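Local coordinates for protein prolyl 4-hydroxylase (PDB 5C5T) that probably hydroxylates proline residues of collagen-like substrates as a 2-oxoglutarate-dependent dioxygenase whose active site needs an iron ion, at residues Val32-Tyr37 / Lys112-Asp117; Glu39-Phe44 / Gly186-Phe191; Glu122-Ala127 / Ala220-Arg225; Cys148-Arg153 / Val197-Tyr202. All coordinates share one frame; numbering follows the deposited sequence.

Contact 1 (Val32-Tyr37 / Lys112-Asp117). With MN (manganese (II) ion), chain E.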
# COMPACT_ATOMS: atom_id res chain seq x y z
N VAL A 32 17.99 -4.43 -4.05
CA VAL A 32 16.88 -3.48 -4.09
C VAL A 32 17.39 -2.05 -4.35
O VAL A 32 18.52 -1.68 -3.97
CB VAL A 32 16.02 -3.59 -2.78
CG1 VAL A 32 16.72 -3.04 -1.50
CG2 VAL A 32 14.69 -2.94 -2.95
N CYS A 33 16.55 -1.25 -4.99
CA CYS A 33 16.88 0.13 -5.36
C CYS A 33 17.48 0.97 -4.22
O CYS A 33 16.78 1.27 -3.25
CB CYS A 33 15.63 0.83 -5.87
SG CYS A 33 15.97 2.46 -6.54
N ASP A 34 18.76 1.33 -4.34
CA ASP A 34 19.51 2.08 -3.30
C ASP A 34 19.49 1.47 -1.88
O ASP A 34 19.75 2.16 -0.89
CB ASP A 34 18.97 3.49 -3.21
CG ASP A 34 19.12 4.24 -4.50
OD1 ASP A 34 20.08 3.96 -5.23
OD2 ASP A 34 18.24 5.09 -4.74
N GLY A 35 19.24 0.18 -1.79
CA GLY A 35 19.10 -0.51 -0.51
C GLY A 35 17.89 -0.14 0.34
O GLY A 35 17.78 -0.57 1.49
N LYS A 36 16.97 0.64 -0.22
CA LYS A 36 15.84 1.15 0.53
C LYS A 36 14.59 0.29 0.30
O LYS A 36 13.78 0.54 -0.60
CB LYS A 36 15.58 2.61 0.15
CG LYS A 36 16.77 3.57 0.43
CD LYS A 36 16.45 4.98 0.02
CE LYS A 36 17.58 5.98 0.32
NZ LYS A 36 17.22 7.36 -0.20
N TYR A 37 14.42 -0.76 1.08
CA TYR A 37 13.24 -1.63 0.88
C TYR A 37 11.89 -0.92 1.07
O TYR A 37 10.92 -1.26 0.41
CB TYR A 37 13.34 -2.87 1.81
CG TYR A 37 14.37 -3.89 1.40
CD1 TYR A 37 14.13 -4.78 0.35
CD2 TYR A 37 15.60 -3.98 2.07
CE1 TYR A 37 15.08 -5.71 -0.02
CE2 TYR A 37 16.53 -4.93 1.71
CZ TYR A 37 16.26 -5.78 0.68
OH TYR A 37 17.19 -6.72 0.31
N LYS A 112 13.70 7.48 -9.23
CA LYS A 112 14.20 6.12 -9.19
C LYS A 112 14.35 5.58 -10.59
O LYS A 112 14.22 4.39 -10.83
CB LYS A 112 13.23 5.20 -8.42
CG LYS A 112 12.69 5.75 -7.13
CD LYS A 112 13.74 5.73 -6.04
CE LYS A 112 13.11 5.97 -4.64
NZ LYS A 112 14.17 5.97 -3.60
N LYS A 113 14.63 6.46 -11.54
CA LYS A 113 14.68 6.01 -12.94
C LYS A 113 15.78 4.97 -13.15
O LYS A 113 15.69 4.15 -14.07
CB LYS A 113 14.87 7.17 -13.93
CG LYS A 113 15.22 8.51 -13.37
CD LYS A 113 16.70 8.66 -13.21
CE LYS A 113 17.06 9.22 -11.86
NZ LYS A 113 17.55 8.09 -11.02
N HIS A 114 16.81 4.95 -12.32
CA HIS A 114 17.86 3.96 -12.53
C HIS A 114 17.47 2.57 -11.98
O HIS A 114 18.18 1.59 -12.20
CB HIS A 114 19.17 4.44 -11.92
CG HIS A 114 19.22 4.38 -10.43
ND1 HIS A 114 19.74 3.30 -9.75
CD2 HIS A 114 18.83 5.27 -9.49
CE1 HIS A 114 19.68 3.54 -8.45
NE2 HIS A 114 19.13 4.72 -8.27
N CYS A 115 16.32 2.50 -11.32
CA CYS A 115 15.80 1.26 -10.78
C CYS A 115 14.56 0.74 -11.51
O CYS A 115 14.30 -0.47 -11.53
CB CYS A 115 15.46 1.46 -9.32
SG CYS A 115 16.88 2.01 -8.33
N ILE A 116 13.77 1.64 -12.08
CA ILE A 116 12.54 1.18 -12.72
C ILE A 116 12.30 2.02 -13.96
O ILE A 116 12.41 3.25 -13.94
CB ILE A 116 11.32 1.19 -11.73
CG1 ILE A 116 10.04 0.62 -12.38
CG2 ILE A 116 11.02 2.58 -11.17
CD1 ILE A 116 8.89 0.43 -11.38
N ASP A 117 12.01 1.31 -15.04
CA ASP A 117 11.73 1.90 -16.36
C ASP A 117 10.22 1.98 -16.55
O ASP A 117 9.57 2.81 -15.94
CB ASP A 117 12.40 1.07 -17.48
CG ASP A 117 13.37 1.87 -18.28
OD1 ASP A 117 12.98 2.97 -18.72
OD2 ASP A 117 14.53 1.41 -18.45
MN MN E . 19.04 5.88 -6.63
O HOH W 1 14.31 2.75 -3.37
O HOH W 2 19.38 8.00 -7.55
O HOH W 3 17.18 6.75 -6.79

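Contact 2 (Glu39-Phe44 / Gly186-Phe191)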
# COMPACT_ATOMS: atom_id res chain seq x y z
N GLU A 39 10.20 3.26 2.29
CA GLU A 39 10.35 4.65 2.67
C GLU A 39 9.01 5.13 3.18
O GLU A 39 7.94 4.84 2.59
CB GLU A 39 10.82 5.50 1.50
CG GLU A 39 12.15 5.09 0.96
CD GLU A 39 12.61 5.92 -0.22
OE1 GLU A 39 12.74 7.15 -0.09
OE2 GLU A 39 12.89 5.33 -1.27
N LYS A 40 9.08 5.97 4.22
CA LYS A 40 7.89 6.55 4.82
C LYS A 40 7.84 8.02 4.51
O LYS A 40 8.86 8.70 4.64
CB LYS A 40 7.88 6.30 6.36
CG LYS A 40 6.64 6.87 7.13
CD LYS A 40 6.72 6.64 8.63
CE LYS A 40 7.44 7.77 9.30
NZ LYS A 40 7.35 7.59 10.77
N ILE A 41 6.69 8.53 4.09
CA ILE A 41 6.51 9.94 3.81
C ILE A 41 5.37 10.51 4.63
O ILE A 41 4.21 10.20 4.38
CB ILE A 41 6.25 10.16 2.33
CG1 ILE A 41 7.31 9.47 1.45
CG2 ILE A 41 6.18 11.68 2.02
CD1 ILE A 41 6.84 9.33 -0.03
N ASP A 42 5.66 11.36 5.61
CA ASP A 42 4.57 12.03 6.33
C ASP A 42 3.94 13.14 5.46
O ASP A 42 4.63 13.77 4.68
CB ASP A 42 5.09 12.61 7.63
CG ASP A 42 5.41 11.55 8.63
OD1 ASP A 42 4.66 10.54 8.76
OD2 ASP A 42 6.42 11.72 9.33
N GLY A 43 2.64 13.37 5.64
CA GLY A 43 1.92 14.39 4.91
C GLY A 43 1.82 14.20 3.42
O GLY A 43 1.64 15.16 2.67
N PHE A 44 1.89 12.94 2.98
CA PHE A 44 1.71 12.60 1.57
C PHE A 44 0.35 13.11 1.08
O PHE A 44 0.29 13.68 -0.00
CB PHE A 44 1.84 11.09 1.38
CG PHE A 44 1.84 10.64 -0.05
CD1 PHE A 44 3.02 10.72 -0.82
CD2 PHE A 44 0.69 10.16 -0.66
CE1 PHE A 44 3.02 10.27 -2.15
CE2 PHE A 44 0.69 9.74 -1.98
CZ PHE A 44 1.86 9.80 -2.73
N GLY A 186 -2.58 10.54 6.63
CA GLY A 186 -1.86 11.24 5.61
C GLY A 186 -0.50 10.71 5.24
O GLY A 186 0.06 11.18 4.26
N THR A 187 0.05 9.84 6.08
CA THR A 187 1.37 9.25 5.87
C THR A 187 1.30 8.15 4.85
O THR A 187 0.37 7.37 4.86
CB THR A 187 1.92 8.69 7.19
OG1 THR A 187 2.14 9.76 8.15
CG2 THR A 187 3.19 7.90 7.02
N SER A 188 2.30 8.11 3.99
CA SER A 188 2.44 6.98 3.05
C SER A 188 3.63 6.11 3.42
O SER A 188 4.64 6.57 3.99
CB SER A 188 2.59 7.46 1.57
OG SER A 188 3.77 8.22 1.39
N ILE A 189 3.51 4.82 3.05
CA ILE A 189 4.63 3.89 3.09
C ILE A 189 4.76 3.35 1.69
O ILE A 189 3.81 2.79 1.13
CB ILE A 189 4.45 2.71 4.07
CG1 ILE A 189 4.25 3.16 5.51
CG2 ILE A 189 5.65 1.82 4.00
CD1 ILE A 189 5.44 3.88 6.13
N PHE A 190 5.92 3.55 1.10
CA PHE A 190 6.33 2.93 -0.17
C PHE A 190 7.22 1.68 0.10
O PHE A 190 8.17 1.75 0.88
CB PHE A 190 7.09 3.93 -1.05
CG PHE A 190 7.63 3.33 -2.31
CD1 PHE A 190 6.83 3.25 -3.43
CD2 PHE A 190 8.89 2.80 -2.35
CE1 PHE A 190 7.32 2.70 -4.61
CE2 PHE A 190 9.39 2.22 -3.53
CZ PHE A 190 8.60 2.16 -4.64
N PHE A 191 6.96 0.55 -0.56
CA PHE A 191 7.92 -0.52 -0.47
C PHE A 191 8.03 -1.32 -1.75
O PHE A 191 7.06 -1.49 -2.50
CB PHE A 191 7.61 -1.49 0.73
CG PHE A 191 6.22 -2.11 0.71
CD1 PHE A 191 5.14 -1.47 1.32
CD2 PHE A 191 5.98 -3.39 0.14
CE1 PHE A 191 3.89 -2.06 1.36
CE2 PHE A 191 4.72 -3.95 0.15
CZ PHE A 191 3.68 -3.30 0.79
O HOH W 4 0.93 12.31 7.88

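Contact 3 (Glu122-Ala127 / Ala220-Arg225). With AKG (2-oxoglutaric acid), chain C.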
# COMPACT_ATOMS: atom_id res chain seq x y z
N GLU A 122 -2.03 0.15 -11.18
CA GLU A 122 -3.31 -0.52 -10.91
C GLU A 122 -4.38 0.48 -10.46
O GLU A 122 -4.06 1.55 -9.93
CB GLU A 122 -3.07 -1.58 -9.82
CG GLU A 122 -4.19 -2.58 -9.62
CD GLU A 122 -3.71 -3.90 -8.99
OE1 GLU A 122 -2.49 -4.11 -8.86
OE2 GLU A 122 -4.59 -4.76 -8.73
N ASP A 123 -5.65 0.16 -10.67
CA ASP A 123 -6.72 0.93 -10.02
C ASP A 123 -6.47 0.97 -8.51
O ASP A 123 -6.11 -0.04 -7.91
CB ASP A 123 -8.07 0.30 -10.26
CG ASP A 123 -8.53 0.40 -11.70
OD1 ASP A 123 -7.88 1.08 -12.51
OD2 ASP A 123 -9.57 -0.22 -12.02
N VAL A 124 -6.74 2.11 -7.87
CA VAL A 124 -6.52 2.22 -6.43
C VAL A 124 -7.63 1.46 -5.66
O VAL A 124 -8.81 1.51 -6.02
CB VAL A 124 -6.48 3.71 -6.02
CG1 VAL A 124 -6.55 3.90 -4.53
CG2 VAL A 124 -5.24 4.38 -6.59
N GLN A 125 -7.19 0.75 -4.61
CA GLN A 125 -8.06 0.06 -3.67
C GLN A 125 -8.09 0.83 -2.36
O GLN A 125 -7.03 1.28 -1.86
CB GLN A 125 -7.57 -1.35 -3.41
CG GLN A 125 -8.41 -2.19 -2.47
CD GLN A 125 -7.60 -3.33 -1.90
OE1 GLN A 125 -6.81 -3.14 -0.98
NE2 GLN A 125 -7.81 -4.52 -2.43
N VAL A 126 -9.29 1.03 -1.79
CA VAL A 126 -9.39 1.52 -0.41
C VAL A 126 -9.92 0.37 0.46
O VAL A 126 -10.90 -0.30 0.09
CB VAL A 126 -10.29 2.80 -0.32
CG1 VAL A 126 -10.62 3.17 1.15
CG2 VAL A 126 -9.61 3.98 -1.08
N ALA A 127 -9.26 0.10 1.59
CA ALA A 127 -9.65 -0.97 2.47
C ALA A 127 -9.85 -0.48 3.89
O ALA A 127 -9.17 0.45 4.32
CB ALA A 127 -8.56 -2.09 2.48
N ALA A 220 -5.40 3.40 1.55
CA ALA A 220 -5.43 3.40 0.08
C ALA A 220 -4.16 2.75 -0.48
O ALA A 220 -3.04 3.09 -0.09
CB ALA A 220 -5.59 4.80 -0.44
N ASN A 221 -4.37 1.70 -1.29
CA ASN A 221 -3.27 0.96 -1.93
C ASN A 221 -3.13 1.30 -3.37
O ASN A 221 -4.05 1.09 -4.17
CB ASN A 221 -3.49 -0.57 -1.83
CG ASN A 221 -3.23 -1.11 -0.47
OD1 ASN A 221 -2.17 -0.92 0.09
ND2 ASN A 221 -4.19 -1.88 0.05
N GLN A 222 -1.97 1.85 -3.71
CA GLN A 222 -1.58 2.08 -5.13
C GLN A 222 -0.49 1.06 -5.51
O GLN A 222 0.64 1.20 -5.11
CB GLN A 222 -1.08 3.50 -5.35
CG GLN A 222 -0.56 3.75 -6.76
CD GLN A 222 -1.64 3.60 -7.84
OE1 GLN A 222 -2.41 4.52 -8.08
NE2 GLN A 222 -1.74 2.42 -8.42
N TRP A 223 -0.86 0.04 -6.26
CA TRP A 223 0.10 -0.95 -6.72
C TRP A 223 0.66 -0.51 -8.09
O TRP A 223 -0.01 0.09 -8.90
CB TRP A 223 -0.50 -2.40 -6.74
CG TRP A 223 -0.68 -2.97 -5.35
CD1 TRP A 223 0.33 -3.30 -4.48
CD2 TRP A 223 -1.91 -3.28 -4.66
NE1 TRP A 223 -0.19 -3.77 -3.31
CE2 TRP A 223 -1.56 -3.77 -3.39
CE3 TRP A 223 -3.27 -3.16 -4.98
CZ2 TRP A 223 -2.53 -4.15 -2.42
CZ3 TRP A 223 -4.23 -3.56 -4.04
CH2 TRP A 223 -3.85 -4.03 -2.76
N ILE A 224 1.93 -0.85 -8.28
CA ILE A 224 2.77 -0.54 -9.44
C ILE A 224 3.13 -1.88 -10.10
O ILE A 224 3.73 -2.76 -9.46
CB ILE A 224 4.01 0.25 -8.95
CG1 ILE A 224 3.52 1.51 -8.22
CG2 ILE A 224 4.97 0.63 -10.14
CD1 ILE A 224 4.41 1.99 -7.12
N ARG A 225 2.73 -2.03 -11.34
CA ARG A 225 2.90 -3.25 -12.10
C ARG A 225 3.87 -3.20 -13.29
O ARG A 225 3.99 -2.19 -13.98
CB ARG A 225 1.56 -3.70 -12.67
CG ARG A 225 0.66 -4.27 -11.61
CD ARG A 225 -0.41 -5.05 -12.25
NE ARG A 225 -1.38 -5.51 -11.29
CZ ARG A 225 -1.59 -6.78 -10.95
NH1 ARG A 225 -0.86 -7.76 -11.46
NH2 ARG A 225 -2.53 -7.05 -10.06
C1 AKG C . -2.31 -4.93 1.61
O1 AKG C . -3.47 -4.46 1.45
O2 AKG C . -1.81 -5.63 0.69
C2 AKG C . -1.60 -4.75 2.93
O5 AKG C . -0.64 -5.45 3.14
C3 AKG C . -2.10 -3.71 3.94
C4 AKG C . -1.20 -3.60 5.14
C5 AKG C . -1.86 -2.89 6.29
O3 AKG C . -3.12 -2.89 6.40
O4 AKG C . -1.14 -2.29 7.14
O HOH W 5 -3.62 -0.28 -6.65

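Contact 4 (Cys148-Arg153 / Val197-Tyr202)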
# COMPACT_ATOMS: atom_id res chain seq x y z
N CYS A 148 7.69 -16.02 -13.91
CA CYS A 148 7.18 -14.83 -13.24
C CYS A 148 6.17 -14.14 -14.16
O CYS A 148 6.43 -13.99 -15.37
CB CYS A 148 8.32 -13.88 -12.84
SG CYS A 148 9.34 -14.43 -11.49
N PRO A 149 5.02 -13.72 -13.61
CA PRO A 149 4.01 -13.10 -14.48
C PRO A 149 4.52 -11.82 -15.14
O PRO A 149 5.33 -11.09 -14.56
CB PRO A 149 2.85 -12.82 -13.53
CG PRO A 149 3.45 -12.73 -12.21
CD PRO A 149 4.60 -13.71 -12.21
N LYS A 150 4.04 -11.53 -16.35
CA LYS A 150 4.57 -10.41 -17.07
C LYS A 150 4.06 -9.10 -16.44
O LYS A 150 4.69 -8.06 -16.62
CB LYS A 150 4.20 -10.51 -18.55
CG LYS A 150 4.81 -11.70 -19.25
CD LYS A 150 6.25 -11.45 -19.66
CE LYS A 150 6.77 -12.59 -20.55
NZ LYS A 150 7.05 -13.85 -19.75
N ASP A 151 2.96 -9.16 -15.69
CA ASP A 151 2.40 -7.96 -15.08
C ASP A 151 2.56 -8.01 -13.55
O ASP A 151 1.71 -7.49 -12.79
CB ASP A 151 0.94 -7.84 -15.42
CG ASP A 151 0.12 -9.04 -14.94
OD1 ASP A 151 0.72 -10.07 -14.58
OD2 ASP A 151 -1.13 -8.94 -14.93
N GLN A 152 3.66 -8.64 -13.12
CA GLN A 152 3.98 -8.74 -11.70
C GLN A 152 3.90 -7.38 -11.01
O GLN A 152 4.41 -6.40 -11.56
CB GLN A 152 5.39 -9.29 -11.56
CG GLN A 152 5.93 -9.40 -10.14
CD GLN A 152 5.33 -10.61 -9.35
OE1 GLN A 152 4.14 -10.68 -9.13
NE2 GLN A 152 6.17 -11.55 -8.99
N ARG A 153 3.32 -7.33 -9.82
CA ARG A 153 3.42 -6.14 -8.97
C ARG A 153 4.88 -5.89 -8.56
O ARG A 153 5.55 -6.76 -8.03
CB ARG A 153 2.55 -6.26 -7.74
CG ARG A 153 1.05 -6.09 -8.00
CD ARG A 153 0.26 -6.18 -6.75
NE ARG A 153 -1.17 -6.07 -7.00
CZ ARG A 153 -2.10 -6.55 -6.19
NH1 ARG A 153 -1.73 -7.19 -5.09
NH2 ARG A 153 -3.41 -6.40 -6.49
N VAL A 197 13.63 -6.18 -13.22
CA VAL A 197 14.31 -6.88 -14.32
C VAL A 197 13.80 -8.32 -14.37
O VAL A 197 13.29 -8.77 -15.39
CB VAL A 197 15.83 -6.83 -14.16
CG1 VAL A 197 16.48 -7.57 -15.29
CG2 VAL A 197 16.31 -5.38 -14.14
N THR A 198 13.92 -9.03 -13.26
CA THR A 198 13.54 -10.46 -13.22
C THR A 198 12.09 -10.73 -12.86
O THR A 198 11.57 -11.85 -13.08
CB THR A 198 14.39 -11.22 -12.21
OG1 THR A 198 14.06 -10.77 -10.88
CG2 THR A 198 15.90 -11.01 -12.47
N ARG A 199 11.46 -9.72 -12.25
CA ARG A 199 10.14 -9.84 -11.61
C ARG A 199 10.05 -10.89 -10.46
O ARG A 199 8.95 -11.22 -10.02
CB ARG A 199 9.07 -10.07 -12.69
CG ARG A 199 9.10 -8.96 -13.77
CD ARG A 199 8.04 -9.15 -14.86
NE ARG A 199 7.92 -10.55 -15.29
CZ ARG A 199 8.72 -11.14 -16.17
NH1 ARG A 199 9.72 -10.46 -16.71
NH2 ARG A 199 8.52 -12.41 -16.50
N LYS A 200 11.18 -11.34 -9.93
CA LYS A 200 11.20 -12.17 -8.73
C LYS A 200 10.94 -11.32 -7.48
O LYS A 200 11.39 -10.19 -7.42
CB LYS A 200 12.52 -12.92 -8.55
CG LYS A 200 12.75 -13.97 -9.64
CD LYS A 200 14.04 -14.71 -9.39
CE LYS A 200 14.35 -15.66 -10.51
NZ LYS A 200 15.69 -16.27 -10.38
N LEU A 201 10.27 -11.88 -6.48
CA LEU A 201 9.98 -11.15 -5.25
C LEU A 201 11.23 -10.77 -4.43
O LEU A 201 12.19 -11.55 -4.33
CB LEU A 201 9.08 -11.98 -4.33
CG LEU A 201 7.67 -12.31 -4.80
CD1 LEU A 201 6.99 -13.13 -3.66
CD2 LEU A 201 6.86 -11.12 -5.14
N TYR A 202 11.16 -9.60 -3.80
CA TYR A 202 12.03 -9.31 -2.65
C TYR A 202 11.32 -9.92 -1.44
O TYR A 202 10.37 -9.31 -0.95
CB TYR A 202 12.22 -7.80 -2.44
CG TYR A 202 12.88 -7.08 -3.59
CD1 TYR A 202 14.24 -7.24 -3.83
CD2 TYR A 202 12.16 -6.23 -4.41
CE1 TYR A 202 14.85 -6.58 -4.88
CE2 TYR A 202 12.76 -5.57 -5.44
CZ TYR A 202 14.10 -5.73 -5.68
OH TYR A 202 14.68 -5.05 -6.76

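Contact 1 (Val32-Tyr37 / Lys112-Asp117)
Cys33 and Cys115 meet sulfur to sulfur in a disulfide, with a torsion of 75° about the bond from Cys33 SG to Cys115 SG. It joins the loop before strand 38-41 to the loop between helix 96-109 and strand 120-129. Cys33 swings SG away from its own backbone N (chi1 -173°), which carries the sulfur across to the second loop.

Beside this covalent link, Asp34 and His114 converge on a manganese ion. His114 NE2 binds the metal at 2.0 Å and Asp34 OD2 at 2.2 Å, while Asp34 OD1 lies farther from the manganese, at 2.6 Å. The carboxylate and imidazole planes are turned 39° from each other, and Asp34 OD1 comes to the ring edge, 3.3 Å from His114 CE1. The sulfur of Cys115 sits over one face of the same ring, offset toward the rim.

Lys112 runs past the disulfide, its CD 4.0 Å from Cys33 SG, and its ammonium forms a salt bridge with Glu39. A water also links Lys112 NZ to Cys33 O. Carboxylate and imidazole are natural ligands for manganese, and two waters join them on the ion. One junction thus carries both a covalent and a metal cross-link, away from the 2-oxoglutarate pocket; the manganese ion probably offsets the negative charge of Asp34, and its binding should further restrain two loops that lack regular secondary structure.

Contact 2 (Glu39-Phe44 / Gly186-Phe191)
Glu39 and Phe190 exchange two backbone hydrogen bonds, Glu39 N to Phe190 O at 2.9 Å and Phe190 N to Glu39 O at 2.8 Å. Ile41 and Ser188 form a second such pair, with Ile41 N 2.8 Å from Ser188 O. Past the end of strand 38-41, Thr187 OG1 donates to the anti lone pair of Asp42 OD1, at 2.7 Å, and the two side chains lie side by side. A water accepts from Gly43 N and donates to Thr187 OG1, so the hydroxyl serves both the carboxylate and the turn.

Between the two bonded pairs, Lys40 faces Ile189. Its aliphatic stem crosses the isoleucine tip, and Ile189 CD1 comes within a tight 3.4 Å of Lys40 CG. On the other face Ser188 CB lies over the Phe44 ring in a CH-pi contact, 4.1 Å from its centroid; Ser188 OG, buried against Ile41 and Phe44, has no polar partner. Gly43 suits the type II turn from Ile41 to Phe44 because its phi is positive. Lys104 of helix 96-109 makes a cation-pi contact with Phe44. By this antiparallel pairing strand 38-41 extends, at its edge, the larger sheet of the double-stranded beta-helix characteristic of 2-oxoglutarate oxygenases.

Contact 3 (Glu122-Ala127 / Ala220-Arg225)
Trp223 overlaps the end of Gln125, whose amide plane stands nearly perpendicular (85°) to the indole; Gln125 OE1 is 3.6 Å from Trp223 CH2. Asn221 CB packs over a face of the same indole, and 2-oxoglutarate O2 lies at its edge, in plane. The indole nitrogen is hydrogen-bonded to Asp140, a ligand of the zinc ion.

Gln125 and Asn221 point the same way, and Asn221 ND2 donates to Gln125 OE1 at 3.1 Å. A weak bond runs from the same nitrogen to 2-oxoglutarate O1. Gln125, a second-shell residue, probably orients the Asn221 amide, whose NH2 group can serve both acceptors.

Their backbones form a hydrogen-bonded antiparallel pair in the larger sheet of the double-stranded beta-helix, the fold of 2-oxoglutarate oxygenases, and strand 217-225 presents Asn221 and Trp223 to the cosubstrate. Beyond this pair the regular pairing opens, and a water bridges Asp123 O, Asn221 O and Trp223 N. Gln222, bent at chi2 (64°), returns its amide to the backbone, where NE2 donates to Glu122 O at 2.9 Å and also to Trp223 O, while OE1 accepts from Gln102 of helix 96-109. Glu122 N reaches Trp223 O from the opposite face.

Glu122 extends to a salt bridge with Arg225, whose NE lies 3.0 Å from Glu122 OE1, above the carboxylate plane; Arg153 is a second cationic partner of that oxygen. Arg225 NH1 also bonds Asp151 O.

Contact 4 (Cys148-Arg153 / Val197-Tyr202)
Hydrogen bonds from Arg199 and Gln152 carry most of this contact between the loop leading into strand 153-160 and the loop between strands 188-192 and 207-209. Arg199, bent at chi3 (-42°), turns its guanidinium onto two successive carbonyls: NH2 donates to Cys148 O at 2.9 Å in an almost straight bond, with the oxygen in the guanidinium plane, and NE donates to Pro149 O at 2.7 Å. Both nitrogens stand above the planes of the carbonyls they meet. Pro149 O also takes the backbone N of Gln152, from the opposite face, within the type I turn from Pro149 to Gln152.

In return, Gln152 NE2 donates to Arg199 O at 3.0 Å, nearly along the C=O axis; the same nitrogen bonds Asp142 O. An amide with two N-H groups suits a position between two carbonyls.

Carbon atoms pack at ordinary van der Waals distance round the arginine stem: Arg199 CB lies 3.9 Å from both Cys148 CB and Gln152 CB. Cys148 SG, bound to Cys144 in a disulfide, rests 3.9 Å from Lys200 CG.

Among charged groups, Lys150 slants across Arg199, its CD over one guanidinium face and its NZ 3.8 Å from Arg199 NH2. Lys200 turns instead to Asp145.

The contact itself therefore offers the arginine two carbonyl dipoles but no carboxylate. These probably stabilise its charge in part, while the nearby lysine would oppose them, and the directed bonds should fix how the two loops face each other.

Overall arrangement
From the N terminus, segment 32-37 leads almost directly into 39-44, and each returns to a later partner. Contact 1 closes the first loop, around helices 47-59 and 96-109, by meeting 112-117. Contact 2 stays open until 186-191, so the two cross; the salt bridge from Lys112 to Glu39 joins them. Contact 3 opens at 122-127, after contact 1 has closed, and ends at 220-225, crossing contact 2; both lie in the larger sheet and touch through Phe190 and Ile224. Contact 4 nests inside the loop of contact 3, joined to it by Glu122 with Arg153, and crosses contact 2. Its Tyr202 packs on Val32 and Tyr37 of contact 1.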